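Local coordinates for VapB family protein (Caulobacter crescentus, PDB 5K8J), which probably acts as the antitoxin of a toxin-antitoxin pair, binding and inhibiting the PIN-domain ribonuclease VapC and binding DNA, at residues Leu29-Asp34 / Leu46-Ser51. Residues are numbered along the deposited sequence; the frame is centred on the assembly and turned at random.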
loop_
_atom_site.group_PDB
_atom_site.type_symbol
_atom_site.label_atom_id
_atom_site.label_comp_id
_atom_site.label_asym_id
_atom_site.label_seq_id
_atom_site.Cartn_x
_atom_site.Cartn_y
_atom_site.Cartn_z
ATOM N N LEU A 29 10.163 -10.808 -2.480
ATOM C CA LEU A 29 9.458 -11.823 -1.711
ATOM C C LEU A 29 10.151 -13.178 -1.790
ATOM O O LEU A 29 9.765 -14.093 -1.057
ATOM C CB LEU A 29 8.007 -11.974 -2.220
ATOM C CG LEU A 29 7.002 -10.830 -2.022
ATOM C CD1 LEU A 29 7.205 -9.662 -2.990
ATOM C CD2 LEU A 29 5.615 -11.367 -2.181
ATOM N N ALA A 30 11.150 -13.325 -2.658
ATOM C CA ALA A 30 11.678 -14.635 -3.003
ATOM C C ALA A 30 12.578 -15.170 -1.896
ATOM O O ALA A 30 13.170 -14.418 -1.118
ATOM C CB ALA A 30 12.462 -14.567 -4.310
ATOM N N PHE A 31 12.653 -16.491 -1.819
ATOM C CA PHE A 31 13.548 -17.177 -0.898
ATOM C C PHE A 31 14.820 -17.558 -1.640
ATOM O O PHE A 31 14.841 -17.654 -2.866
ATOM C CB PHE A 31 12.903 -18.448 -0.330
ATOM C CG PHE A 31 11.739 -18.194 0.586
ATOM C CD1 PHE A 31 10.443 -18.181 0.092
ATOM C CD2 PHE A 31 11.938 -17.989 1.943
ATOM C CE1 PHE A 31 9.360 -17.950 0.944
ATOM C CE2 PHE A 31 10.870 -17.759 2.802
ATOM C CZ PHE A 31 9.581 -17.728 2.299
ATOM N N GLY A 32 15.883 -17.793 -0.884
ATOM C CA GLY A 32 17.086 -18.319 -1.511
ATOM C C GLY A 32 16.848 -19.591 -2.304
ATOM O O GLY A 32 15.967 -20.385 -1.962
ATOM N N ALA A 33 17.648 -19.819 -3.351
ATOM C CA ALA A 33 17.437 -20.972 -4.223
ATOM C C ALA A 33 17.814 -22.301 -3.574
ATOM O O ALA A 33 17.411 -23.352 -4.075
ATOM C CB ALA A 33 18.232 -20.810 -5.516
ATOM N N ASP A 34 18.588 -22.292 -2.496
ATOM C CA ASP A 34 18.929 -23.526 -1.798
ATOM C C ASP A 34 18.125 -23.710 -0.522
ATOM O O ASP A 34 18.393 -24.647 0.238
ATOM C CB ASP A 34 20.422 -23.550 -1.476
ATOM C CG ASP A 34 21.288 -23.578 -2.722
ATOM O OD1 ASP A 34 20.900 -24.256 -3.701
ATOM O OD2 ASP A 34 22.354 -22.920 -2.723
ATOM N N LEU A 46 -2.348 -20.269 1.424
ATOM C CA LEU A 46 -1.106 -21.019 1.350
ATOM C C LEU A 46 -0.042 -20.293 2.148
ATOM O O LEU A 46 0.158 -19.088 1.970
ATOM C CB LEU A 46 -0.680 -21.151 -0.111
ATOM C CG LEU A 46 0.614 -21.890 -0.402
ATOM C CD1 LEU A 46 0.472 -23.347 -0.030
ATOM C CD2 LEU A 46 0.912 -21.727 -1.905
ATOM N N THR A 47 0.633 -21.015 3.054
ATOM C CA THR A 47 1.665 -20.445 3.911
ATOM C C THR A 47 2.981 -21.152 3.609
ATOM O O THR A 47 3.030 -22.388 3.602
ATOM C CB THR A 47 1.295 -20.610 5.387
ATOM O OG1 THR A 47 0.057 -19.954 5.653
ATOM C CG2 THR A 47 2.355 -20.003 6.288
ATOM N N ILE A 48 4.028 -20.372 3.361
ATOM C CA ILE A 48 5.314 -20.886 2.882
ATOM C C ILE A 48 6.420 -20.312 3.763
ATOM O O ILE A 48 6.424 -19.111 4.048
ATOM C CB ILE A 48 5.526 -20.495 1.402
ATOM C CG1 ILE A 48 4.386 -21.046 0.546
ATOM C CG2 ILE A 48 6.864 -21.015 0.891
ATOM C CD1 ILE A 48 4.464 -20.646 -0.931
ATOM N N TYR A 49 7.314 -21.170 4.262
ATOM C CA TYR A 49 8.372 -20.706 5.154
ATOM C C TYR A 49 9.520 -21.706 5.096
ATOM O O TYR A 49 9.358 -22.824 4.593
ATOM C CB TYR A 49 7.863 -20.525 6.599
ATOM C CG TYR A 49 7.266 -21.740 7.222
ATOM C CD1 TYR A 49 8.072 -22.645 7.918
ATOM C CD2 TYR A 49 5.919 -22.017 7.112
ATOM C CE1 TYR A 49 7.546 -23.798 8.477
ATOM C CE2 TYR A 49 5.377 -23.177 7.677
ATOM C CZ TYR A 49 6.200 -24.047 8.368
ATOM O OH TYR A 49 5.693 -25.193 8.931
ATOM N N PRO A 50 10.692 -21.339 5.612
ATOM C CA PRO A 50 11.854 -22.238 5.516
ATOM C C PRO A 50 11.657 -23.477 6.374
ATOM O O PRO A 50 11.275 -23.380 7.542
ATOM C CB PRO A 50 13.008 -21.376 6.036
ATOM C CG PRO A 50 12.569 -19.988 5.794
ATOM C CD PRO A 50 11.089 -19.996 6.067
ATOM N N SER A 51 11.922 -24.646 5.787
ATOM C CA SER A 51 11.864 -25.900 6.532
ATOM C C SER A 51 13.029 -25.963 7.520
ATOM O O SER A 51 14.195 -26.005 7.111
ATOM C CB SER A 51 11.929 -27.090 5.576
ATOM O OG SER A 51 10.879 -27.062 4.636
#
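The backbone N of Phe31, the residue whose ring rests on Ile48 and Pro50, is hydrogen-bonded to OE1 of Glu21 of the second subunit, so a residue that packs within its own chain is also bonded to another. Between the two segments themselves the contact is apolar and built round this one aromatic ring. The far end of the ring does the touching: CE1 of Phe31 approaches CG2 of Ile48 at 4.0 Å, while CE2 of Phe31 meets CD of Pro50, also at 4.0 Å, with CG of the same proline close by. Between these two, CZ of Phe31 reaches the strand backbone, 3.9 Å from the carbonyl O of Ile48. The ring thus bridges Ile48 and Pro50, two residues apart on the strand; the backbone between them meets it obliquely, and the Phe31 and Pro50 side chains cross at about a right angle. With CG1 of Ile48 beside the backbone N (chi1 -58°), its CG2 methyl stands anti to that N and is the branch that meets the ring. Tyr49, set between them, turns its CB away from the loop and brings its CA to 4.3 Å from CZ of Phe31. Arg41 of the second subunit makes a cation-pi contact with the Phe31 ring and also donates from NH2 to O of Leu29, linking the ring and the loop backbone to one guanidinium. The example illustrates how an irregular loop can pack on a strand through a single aromatic side chain, in a fold consistent with the intertwined AbrB/MazE-type dimers of VapB antitoxins. Here the loop after strand 21-25 is packed against strand 45-50, beside Leu37 of the antiparallel strand 37-42, and Leu46 and Ile48 continue the sheet into the second subunit through an antiparallel ladder.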